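Local coordinates for extracellular solute-binding protein family 5 (Brucella melitensis, PDB 4ONY) that probably binds peptides or related solutes in the periplasm and delivers them to an ABC transporter for uptake, at residues Asp109-Trp114 with Ala533-Ala538; Glu94-Tyr99 with Phe181-Ala186; Asn515-Ala520 with Gly554-Pro559. One frame throughout, in Å; residues are numbered along the deposited sequence.

Contact 1. Residues Asp109-Trp114 with Ala533-Ala538; sequences DPERKW and AARNRA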
loop_
_atom_site.group_PDB
_atom_site.type_symbol
_atom_site.label_atom_id
_atom_site.label_comp_id
_atom_site.label_asym_id
_atom_site.label_seq_id
_atom_site.Cartn_x
_atom_site.Cartn_y
_atom_site.Cartn_z
ATOM N N ASP A 109 25.786 2.544 11.381
ATOM C CA ASP A 109 26.284 1.399 12.141
ATOM C C ASP A 109 25.832 0.089 11.489
ATOM O O ASP A 109 24.657 -0.059 11.181
ATOM C CB ASP A 109 25.690 1.512 13.555
ATOM C CG ASP A 109 26.191 0.444 14.494
ATOM O OD1 ASP A 109 27.405 0.167 14.513
ATOM O OD2 ASP A 109 25.356 -0.186 15.168
ATOM N N PRO A 110 26.735 -0.879 11.305
ATOM C CA PRO A 110 26.277 -2.214 10.828
ATOM C C PRO A 110 25.112 -2.778 11.638
ATOM O O PRO A 110 24.209 -3.353 11.086
ATOM C CB PRO A 110 27.534 -3.103 10.997
ATOM C CG PRO A 110 28.682 -2.150 10.954
ATOM C CD PRO A 110 28.193 -0.858 11.546
ATOM N N GLU A 111 25.145 -2.592 12.958
ATOM C CA GLU A 111 24.065 -3.053 13.833
ATOM C C GLU A 111 22.936 -2.036 13.959
ATOM O O GLU A 111 22.033 -2.236 14.735
ATOM C CB GLU A 111 24.620 -3.452 15.205
ATOM C CG GLU A 111 25.436 -4.760 15.188
ATOM C CD GLU A 111 24.648 -5.950 14.620
ATOM O OE1 GLU A 111 23.584 -6.311 15.153
ATOM O OE2 GLU A 111 25.070 -6.527 13.605
ATOM N N ARG A 112 23.017 -0.921 13.227
ATOM C CA ARG A 112 21.967 0.106 13.199
ATOM C C ARG A 112 21.607 0.749 14.547
ATOM O O ARG A 112 20.470 1.106 14.778
ATOM C CB ARG A 112 20.736 -0.412 12.485
ATOM C CG ARG A 112 21.066 -0.629 11.006
ATOM C CD ARG A 112 19.847 -0.779 10.117
ATOM N NE ARG A 112 20.266 -1.035 8.765
ATOM C CZ ARG A 112 19.477 -1.467 7.780
ATOM N NH1 ARG A 112 18.186 -1.713 7.975
ATOM N NH2 ARG A 112 19.993 -1.708 6.604
ATOM N N LYS A 113 22.612 0.950 15.400
ATOM C CA LYS A 113 22.433 1.681 16.653
ATOM C C LYS A 113 22.602 3.186 16.485
ATOM O O LYS A 113 22.223 3.957 17.382
ATOM C CB LYS A 113 23.439 1.152 17.674
ATOM C CG LYS A 113 23.005 -0.130 18.415
ATOM C CD LYS A 113 24.076 -1.241 18.478
ATOM C CE LYS A 113 25.512 -0.788 18.854
ATOM N NZ LYS A 113 26.562 -1.211 17.847
ATOM N N TRP A 114 23.157 3.621 15.361
ATOM C CA TRP A 114 23.209 5.062 15.017
ATOM C C TRP A 114 23.204 5.252 13.521
ATOM O O TRP A 114 23.537 4.314 12.781
ATOM C CB TRP A 114 24.464 5.771 15.613
ATOM C CG TRP A 114 25.761 5.168 15.188
ATOM C CD1 TRP A 114 26.484 4.245 15.866
ATOM C CD2 TRP A 114 26.480 5.424 13.971
ATOM N NE1 TRP A 114 27.610 3.905 15.162
ATOM C CE2 TRP A 114 27.641 4.616 13.997
ATOM C CE3 TRP A 114 26.254 6.247 12.859
ATOM C CZ2 TRP A 114 28.558 4.582 12.944
ATOM C CZ3 TRP A 114 27.199 6.252 11.825
ATOM C CH2 TRP A 114 28.332 5.417 11.872
ATOM N N ALA A 533 13.800 -10.797 11.302
ATOM C CA ALA A 533 15.212 -11.096 11.590
ATOM C C ALA A 533 16.067 -11.040 10.328
ATOM O O ALA A 533 17.258 -10.877 10.422
ATOM C CB ALA A 533 15.348 -12.484 12.260
ATOM N N ALA A 534 15.461 -11.143 9.157
ATOM C CA ALA A 534 16.192 -11.273 7.891
ATOM C C ALA A 534 17.030 -10.035 7.646
ATOM O O ALA A 534 16.556 -8.947 7.823
ATOM C CB ALA A 534 15.240 -11.464 6.724
ATOM N N ARG A 535 18.273 -10.224 7.280
ATOM C CA ARG A 535 19.175 -9.125 7.004
ATOM C C ARG A 535 19.586 -8.990 5.553
ATOM O O ARG A 535 20.309 -8.040 5.198
ATOM C CB ARG A 535 20.426 -9.278 7.857
ATOM C CG ARG A 535 20.095 -9.092 9.340
ATOM C CD ARG A 535 21.267 -8.471 10.030
ATOM N NE ARG A 535 21.127 -8.485 11.460
ATOM C CZ ARG A 535 22.064 -8.028 12.267
ATOM N NH1 ARG A 535 23.190 -7.529 11.769
ATOM N NH2 ARG A 535 21.873 -8.056 13.568
ATOM N N ASN A 536 19.210 -9.937 4.708
ATOM C CA ASN A 536 19.467 -9.746 3.307
ATOM C C ASN A 536 18.197 -10.072 2.536
ATOM O O ASN A 536 17.307 -10.740 3.083
ATOM C CB ASN A 536 20.652 -10.612 2.890
ATOM C CG ASN A 536 20.376 -12.095 3.071
ATOM O OD1 ASN A 536 19.529 -12.677 2.403
ATOM N ND2 ASN A 536 21.075 -12.700 3.998
ATOM N N ARG A 537 18.115 -9.601 1.295
ATOM C CA ARG A 537 16.871 -9.703 0.513
ATOM C C ARG A 537 16.489 -11.191 0.256
ATOM O O ARG A 537 15.339 -11.519 0.301
ATOM C CB ARG A 537 16.911 -8.779 -0.752
ATOM C CG ARG A 537 15.572 -8.552 -1.480
ATOM C CD ARG A 537 14.558 -7.628 -0.808
ATOM N NE ARG A 537 13.193 -7.817 -1.310
ATOM C CZ ARG A 537 12.078 -7.285 -0.771
ATOM N NH1 ARG A 537 12.146 -6.492 0.295
ATOM N NH2 ARG A 537 10.840 -7.536 -1.280
ATOM N N ALA A 538 17.451 -12.093 0.109
ATOM C CA ALA A 538 17.149 -13.500 -0.144
ATOM C C ALA A 538 16.456 -14.204 1.022
ATOM O O ALA A 538 15.416 -14.871 0.843
ATOM C CB ALA A 538 18.421 -14.247 -0.509
#
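The flat carboxylate of Glu111 meets the flat guanidinium of Arg535 at its NH1/NH2 end, and the two planes are turned 36° apart. The motif is an end-on, two-pronged salt bridge. It joins a beta-hairpin turn to the linker between helices 522-533 and 537-553. NH1 of Arg535 points almost straight at OE2 of Glu111, at 2.8 Å with an N-H...O angle of 175°. That oxygen lies in the guanidinium plane. NH2 of Arg535 gives the second bond, to OE1 of Glu111 at 2.9 Å, and meets the syn lone pair. The twist between the planes shows on the first bond, where NH1 lies out of the carboxylate plane on the syn side of OE2. Two bonds to two oxygens limit rotation of either group about its end.

The chain of Glu111 is bent at chi2 (-56°), which turns its carboxylate toward Arg535. The two side chains cross at about a right angle. Backbones stay apart, with the CA atoms of Glu111 and Arg535 10.4 Å from each other. The touching residues lie at the surface. Arg179 donates to Pro110 O and lies close to Arg535 NH1.

Asp109 to Arg112 form a type I beta turn between strands 97-108 and 114-119. The Asp109 carboxylate bonds to the residue just after this turn. Its OD2 accepts from Lys113 NZ at 3.1 Å and, on the anti lone pair, from Lys113 N at 3.0 Å.

Contact 2. Residues Glu94-Tyr99 with Phe181-Ala186; sequences EPFTLY and FPMLIA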
loop_
_atom_site.group_PDB
_atom_site.type_symbol
_atom_site.label_atom_id
_atom_site.label_comp_id
_atom_site.label_asym_id
_atom_site.label_seq_id
_atom_site.Cartn_x
_atom_site.Cartn_y
_atom_site.Cartn_z
ATOM N N GLU A 94 12.938 -0.135 -6.664
ATOM C CA GLU A 94 13.530 -1.123 -5.762
ATOM C C GLU A 94 12.588 -1.402 -4.597
ATOM O O GLU A 94 11.776 -0.573 -4.284
ATOM C CB GLU A 94 14.885 -0.623 -5.196
ATOM C CG GLU A 94 15.889 -0.304 -6.281
ATOM C CD GLU A 94 17.231 0.183 -5.733
ATOM O OE1 GLU A 94 17.817 -0.563 -4.887
ATOM O OE2 GLU A 94 17.667 1.294 -6.190
ATOM N N PRO A 95 12.714 -2.571 -3.950
ATOM C CA PRO A 95 11.830 -2.848 -2.827
ATOM C C PRO A 95 11.856 -1.784 -1.698
ATOM O O PRO A 95 10.791 -1.285 -1.303
ATOM C CB PRO A 95 12.332 -4.201 -2.309
ATOM C CG PRO A 95 12.924 -4.871 -3.536
ATOM C CD PRO A 95 13.584 -3.724 -4.274
ATOM N N PHE A 96 13.045 -1.446 -1.214
ATOM C CA PHE A 96 13.176 -0.465 -0.146
ATOM C C PHE A 96 14.617 0.063 -0.087
ATOM O O PHE A 96 15.417 -0.330 0.782
ATOM C CB PHE A 96 12.778 -1.104 1.194
ATOM C CG PHE A 96 12.445 -0.119 2.304
ATOM C CD1 PHE A 96 12.608 1.276 2.164
ATOM C CD2 PHE A 96 11.922 -0.592 3.513
ATOM C CE1 PHE A 96 12.268 2.143 3.231
ATOM C CE2 PHE A 96 11.586 0.276 4.546
ATOM C CZ PHE A 96 11.741 1.630 4.396
ATOM N N THR A 97 14.916 0.976 -1.005
ATOM C CA THR A 97 16.199 1.671 -1.058
ATOM C C THR A 97 15.976 3.185 -1.171
ATOM O O THR A 97 15.153 3.645 -1.959
ATOM C CB THR A 97 17.031 1.211 -2.238
ATOM O OG1 THR A 97 17.235 -0.212 -2.164
ATOM C CG2 THR A 97 18.424 1.924 -2.238
ATOM N N LEU A 98 16.729 3.922 -0.368
ATOM C CA LEU A 98 16.754 5.385 -0.355
ATOM C C LEU A 98 18.055 5.926 -0.925
ATOM O O LEU A 98 19.121 5.344 -0.686
ATOM C CB LEU A 98 16.645 5.854 1.083
ATOM C CG LEU A 98 15.469 5.282 1.922
ATOM C CD1 LEU A 98 15.553 5.757 3.354
ATOM C CD2 LEU A 98 14.152 5.724 1.317
ATOM N N TYR A 99 17.987 7.039 -1.654
ATOM C CA TYR A 99 19.162 7.720 -2.206
ATOM C C TYR A 99 19.207 9.160 -1.679
ATOM O O TYR A 99 18.245 9.638 -1.042
ATOM C CB TYR A 99 19.149 7.689 -3.751
ATOM C CG TYR A 99 19.328 6.297 -4.296
ATOM C CD1 TYR A 99 20.586 5.768 -4.457
ATOM C CD2 TYR A 99 18.213 5.472 -4.585
ATOM C CE1 TYR A 99 20.785 4.452 -4.881
ATOM C CE2 TYR A 99 18.387 4.188 -5.018
ATOM C CZ TYR A 99 19.689 3.657 -5.143
ATOM O OH TYR A 99 19.918 2.345 -5.564
ATOM N N PHE A 181 14.039 1.106 11.800
ATOM C CA PHE A 181 13.873 2.473 12.296
ATOM C C PHE A 181 14.727 3.551 11.612
ATOM O O PHE A 181 14.230 4.639 11.298
ATOM C CB PHE A 181 14.070 2.573 13.819
ATOM C CG PHE A 181 13.554 3.872 14.387
ATOM C CD1 PHE A 181 12.220 4.171 14.298
ATOM C CD2 PHE A 181 14.416 4.817 14.890
ATOM C CE1 PHE A 181 11.722 5.358 14.795
ATOM C CE2 PHE A 181 13.939 6.027 15.381
ATOM C CZ PHE A 181 12.577 6.289 15.338
ATOM N N PRO A 182 16.008 3.277 11.350
ATOM C CA PRO A 182 16.759 4.307 10.651
ATOM C C PRO A 182 16.205 4.631 9.289
ATOM O O PRO A 182 16.336 5.767 8.860
ATOM C CB PRO A 182 18.166 3.714 10.522
ATOM C CG PRO A 182 18.242 2.695 11.600
ATOM C CD PRO A 182 16.855 2.154 11.750
ATOM N N MET A 183 15.592 3.656 8.612
ATOM C CA MET A 183 14.889 3.935 7.369
ATOM C C MET A 183 13.805 5.013 7.538
ATOM O O MET A 183 13.526 5.769 6.604
ATOM C CB MET A 183 14.224 2.685 6.762
ATOM C CG MET A 183 15.119 1.448 6.636
ATOM S SD MET A 183 16.552 1.673 5.582
ATOM C CE MET A 183 15.760 1.879 3.991
ATOM N N LEU A 184 13.159 5.049 8.704
ATOM C CA LEU A 184 12.025 5.943 8.933
ATOM C C LEU A 184 12.532 7.359 9.222
ATOM O O LEU A 184 11.917 8.344 8.824
ATOM C CB LEU A 184 11.177 5.427 10.092
ATOM C CG LEU A 184 10.628 4.006 9.953
ATOM C CD1 LEU A 184 9.736 3.610 11.122
ATOM C CD2 LEU A 184 9.809 3.917 8.663
ATOM N N ILE A 185 13.692 7.452 9.890
ATOM C CA ILE A 185 14.353 8.731 10.108
ATOM C C ILE A 185 14.750 9.333 8.737
ATOM O O ILE A 185 14.497 10.526 8.445
ATOM C CB ILE A 185 15.599 8.578 11.025
ATOM C CG1 ILE A 185 15.223 8.092 12.416
ATOM C CG2 ILE A 185 16.358 9.889 11.121
ATOM C CD1 ILE A 185 14.368 9.042 13.236
ATOM N N ALA A 186 15.324 8.481 7.891
ATOM C CA ALA A 186 15.856 8.909 6.585
ATOM C C ALA A 186 14.772 9.262 5.572
ATOM O O ALA A 186 14.880 10.282 4.860
ATOM C CB ALA A 186 16.797 7.839 6.017
#
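Met183 folds back on itself, with chi2 -61° and chi3 -67°, and this carries its CE methyl over one face of the Phe96 ring. Phe96 has CG anti to its own backbone N (chi1 -162°), and its side chain comes to Met183 from the opposite direction. The result is a CH-pi and Met-aromatic contact between helix 181-187 and the residue leading into strand 97-108, part of the antiparallel sheet. CE of Met183 sits 3.9 Å from the centroid of the Phe96 ring, offset toward the CD1-CE1 edge. SD of Met183 stands farther off, 5.1 Å from the same centroid but still above the face. CB of Met183 reaches the end of the ring, 3.6 Å from CZ of Phe96.

Leu98, two residues along, extends the apolar patch. Its CD1 fits between Met183 and Ala186, one helical turn apart. The same methyl lies 3.9 Å from CE of Met183.

The contact is buried and apolar. Leu19 of strand 18-20 touches both Met183 and Ala186, and Met88 of strand 88-90 packs on Leu98 and Ala186. Thr97 points away from the helix. On that side of the strand, Glu94 OE2 accepts from Tyr99 OH at 2.6 Å, using its syn lone pair. On the helix side, CB of Ala186 meets CD1 of Leu98 at 3.6 Å.

Contact 3. Residues Asn515-Ala520 with Gly554-Pro559; sequences NFAGVA and GDYYVP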
loop_
_atom_site.group_PDB
_atom_site.type_symbol
_atom_site.label_atom_id
_atom_site.label_comp_id
_atom_site.label_asym_id
_atom_site.label_seq_id
_atom_site.Cartn_x
_atom_site.Cartn_y
_atom_site.Cartn_z
ATOM N N ASN A 515 -6.720 -8.242 13.145
ATOM C CA ASN A 515 -6.693 -9.713 12.936
ATOM C C ASN A 515 -8.133 -10.199 12.790
ATOM O O ASN A 515 -8.697 -10.819 13.705
ATOM C CB ASN A 515 -6.009 -10.366 14.133
ATOM C CG ASN A 515 -5.706 -11.856 13.923
ATOM O OD1 ASN A 515 -6.226 -12.525 13.019
ATOM N ND2 ASN A 515 -4.818 -12.348 14.739
ATOM N N PHE A 516 -8.734 -9.899 11.660
ATOM C CA PHE A 516 -10.169 -10.172 11.480
ATOM C C PHE A 516 -10.514 -11.636 11.444
ATOM O O PHE A 516 -11.607 -11.991 11.825
ATOM C CB PHE A 516 -10.675 -9.426 10.249
ATOM C CG PHE A 516 -10.452 -7.929 10.349
ATOM C CD1 PHE A 516 -10.975 -7.191 11.425
ATOM C CD2 PHE A 516 -9.735 -7.268 9.411
ATOM C CE1 PHE A 516 -10.765 -5.824 11.539
ATOM C CE2 PHE A 516 -9.523 -5.895 9.522
ATOM C CZ PHE A 516 -10.051 -5.187 10.556
ATOM N N ALA A 517 -9.610 -12.495 10.967
ATOM C CA ALA A 517 -9.869 -13.940 10.970
ATOM C C ALA A 517 -9.603 -14.611 12.313
ATOM O O ALA A 517 -10.031 -15.774 12.514
ATOM C CB ALA A 517 -9.053 -14.642 9.910
ATOM N N GLY A 518 -8.959 -13.902 13.247
ATOM C CA GLY A 518 -8.607 -14.483 14.530
ATOM C C GLY A 518 -7.490 -15.519 14.421
ATOM O O GLY A 518 -7.545 -16.565 15.053
ATOM N N VAL A 519 -6.480 -15.236 13.590
ATOM C CA VAL A 519 -5.333 -16.144 13.461
ATOM C C VAL A 519 -4.530 -16.157 14.763
ATOM O O VAL A 519 -4.263 -15.078 15.331
ATOM C CB VAL A 519 -4.448 -15.708 12.289
ATOM C CG1 VAL A 519 -3.259 -16.645 12.125
ATOM C CG2 VAL A 519 -5.268 -15.688 11.017
ATOM N N ALA A 520 -4.174 -17.348 15.241
ATOM C CA ALA A 520 -3.282 -17.538 16.408
ATOM C C ALA A 520 -2.571 -18.873 16.301
ATOM O O ALA A 520 -3.080 -19.917 16.729
ATOM C CB ALA A 520 -4.032 -17.456 17.747
ATOM N N GLY A 554 -4.098 -22.043 5.976
ATOM C CA GLY A 554 -5.103 -21.897 6.994
ATOM C C GLY A 554 -6.506 -21.577 6.469
ATOM O O GLY A 554 -7.451 -21.576 7.249
ATOM N N ASP A 555 -6.638 -21.260 5.188
ATOM C CA ASP A 555 -7.910 -20.776 4.634
ATOM C C ASP A 555 -8.607 -19.760 5.578
ATOM O O ASP A 555 -9.780 -19.907 5.968
ATOM C CB ASP A 555 -8.820 -21.945 4.259
ATOM C CG ASP A 555 -8.270 -22.733 3.099
ATOM O OD1 ASP A 555 -8.512 -22.320 1.926
ATOM O OD2 ASP A 555 -7.592 -23.750 3.352
ATOM N N TYR A 556 -7.866 -18.700 5.908
ATOM C CA TYR A 556 -8.417 -17.621 6.701
ATOM C C TYR A 556 -9.220 -16.651 5.853
ATOM O O TYR A 556 -10.180 -16.088 6.340
ATOM C CB TYR A 556 -7.289 -16.898 7.431
ATOM C CG TYR A 556 -6.500 -17.805 8.369
ATOM C CD1 TYR A 556 -7.117 -18.398 9.446
ATOM C CD2 TYR A 556 -5.177 -18.056 8.173
ATOM C CE1 TYR A 556 -6.441 -19.220 10.310
ATOM C CE2 TYR A 556 -4.469 -18.852 9.041
ATOM C CZ TYR A 556 -5.084 -19.432 10.114
ATOM O OH TYR A 556 -4.367 -20.266 10.947
ATOM N N TYR A 557 -8.801 -16.480 4.594
ATOM C CA TYR A 557 -9.483 -15.710 3.584
ATOM C C TYR A 557 -9.884 -16.638 2.447
ATOM O O TYR A 557 -9.225 -17.663 2.206
ATOM C CB TYR A 557 -8.572 -14.628 3.009
ATOM C CG TYR A 557 -8.380 -13.366 3.842
ATOM C CD1 TYR A 557 -8.038 -13.428 5.168
ATOM C CD2 TYR A 557 -8.526 -12.116 3.282
ATOM C CE1 TYR A 557 -7.821 -12.273 5.902
ATOM C CE2 TYR A 557 -8.330 -10.976 4.020
ATOM C CZ TYR A 557 -7.976 -11.066 5.320
ATOM O OH TYR A 557 -7.791 -9.955 6.067
ATOM N N VAL A 558 -10.985 -16.315 1.767
ATOM C CA VAL A 558 -11.273 -16.844 0.437
ATOM C C VAL A 558 -10.807 -15.705 -0.478
ATOM O O VAL A 558 -11.455 -14.672 -0.569
ATOM C CB VAL A 558 -12.759 -17.071 0.189
ATOM C CG1 VAL A 558 -12.987 -17.667 -1.189
ATOM C CG2 VAL A 558 -13.360 -17.959 1.290
ATOM N N PRO A 559 -9.659 -15.875 -1.117
ATOM C CA PRO A 559 -9.095 -14.765 -1.886
ATOM C C PRO A 559 -9.962 -14.488 -3.124
ATOM O O PRO A 559 -10.401 -15.426 -3.811
ATOM C CB PRO A 559 -7.694 -15.276 -2.221
ATOM C CG PRO A 559 -7.843 -16.771 -2.326
ATOM C CD PRO A 559 -8.889 -17.127 -1.278
HETATM O O HOH W 1 -4.924 -19.824 13.602
#
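Tyr556 leaves the backbone toward the loop 515-520, and its CB meets CB of Ala517 at 3.8 Å. From there one face of the ring is turned to Val519. CG of Tyr556 lies 3.6 Å from CG2 of Val519; CD1 is as near, and CD2 hardly farther. This methyl stands over the ring centre, 3.5 Å from the centroid and 6° off the normal, a close and well-centred CH-pi contact. Farther out, CZ of Tyr556 meets both methyls of Val519. At the tip, OH lies 4.0 Å from CG1 of Val519. The hydroxyl also hydrogen-bonds a water at 2.7 Å. That water accepts from Ala520 N, so it bridges the tyrosine to the loop backbone. On the opposite face of the ring lies the carbonyl oxygen of Gly554, and the ring is sandwiched between the two.

Val519 is held in place by the loop itself. Its N donates to OD1 of Asn515, and its O accepts from ND2 of Asn515 at 2.8 Å, in the carbonyl plane. Asn515 thus clamps both polar backbone atoms of Val519. CG1 is anti to the backbone N (chi1 -179°), which sets CG2 over the ring.

Ala517 bonds Thr317 and Tyr556 bonds Phe315 through the backbone. The contact packs a type I turn (Asn515 to Gly518) and Val519 just after it, ahead of helix 522-533, against the residue before strand 557-562 of the mixed sheet.

Contact 1 lies at the surface, while contacts 2 and 3 are buried. The chemistry follows: contact 1 is a charged pair, and the other two are methyl-over-ring packings. Contact 3 adds a bridging water; the side chains of contact 2 meet through carbon and sulfur alone. Contacts 1 and 2 are neighbours, with centres 12 Å apart. Both use elements around strand 97-108, and they touch where Arg537 packs on Pro95 and Arg112 on Pro182. Contact 3 is about 31 Å from contact 1 between centres, yet helix 537-553 runs from contact 1 toward strand 557-562 at contact 3.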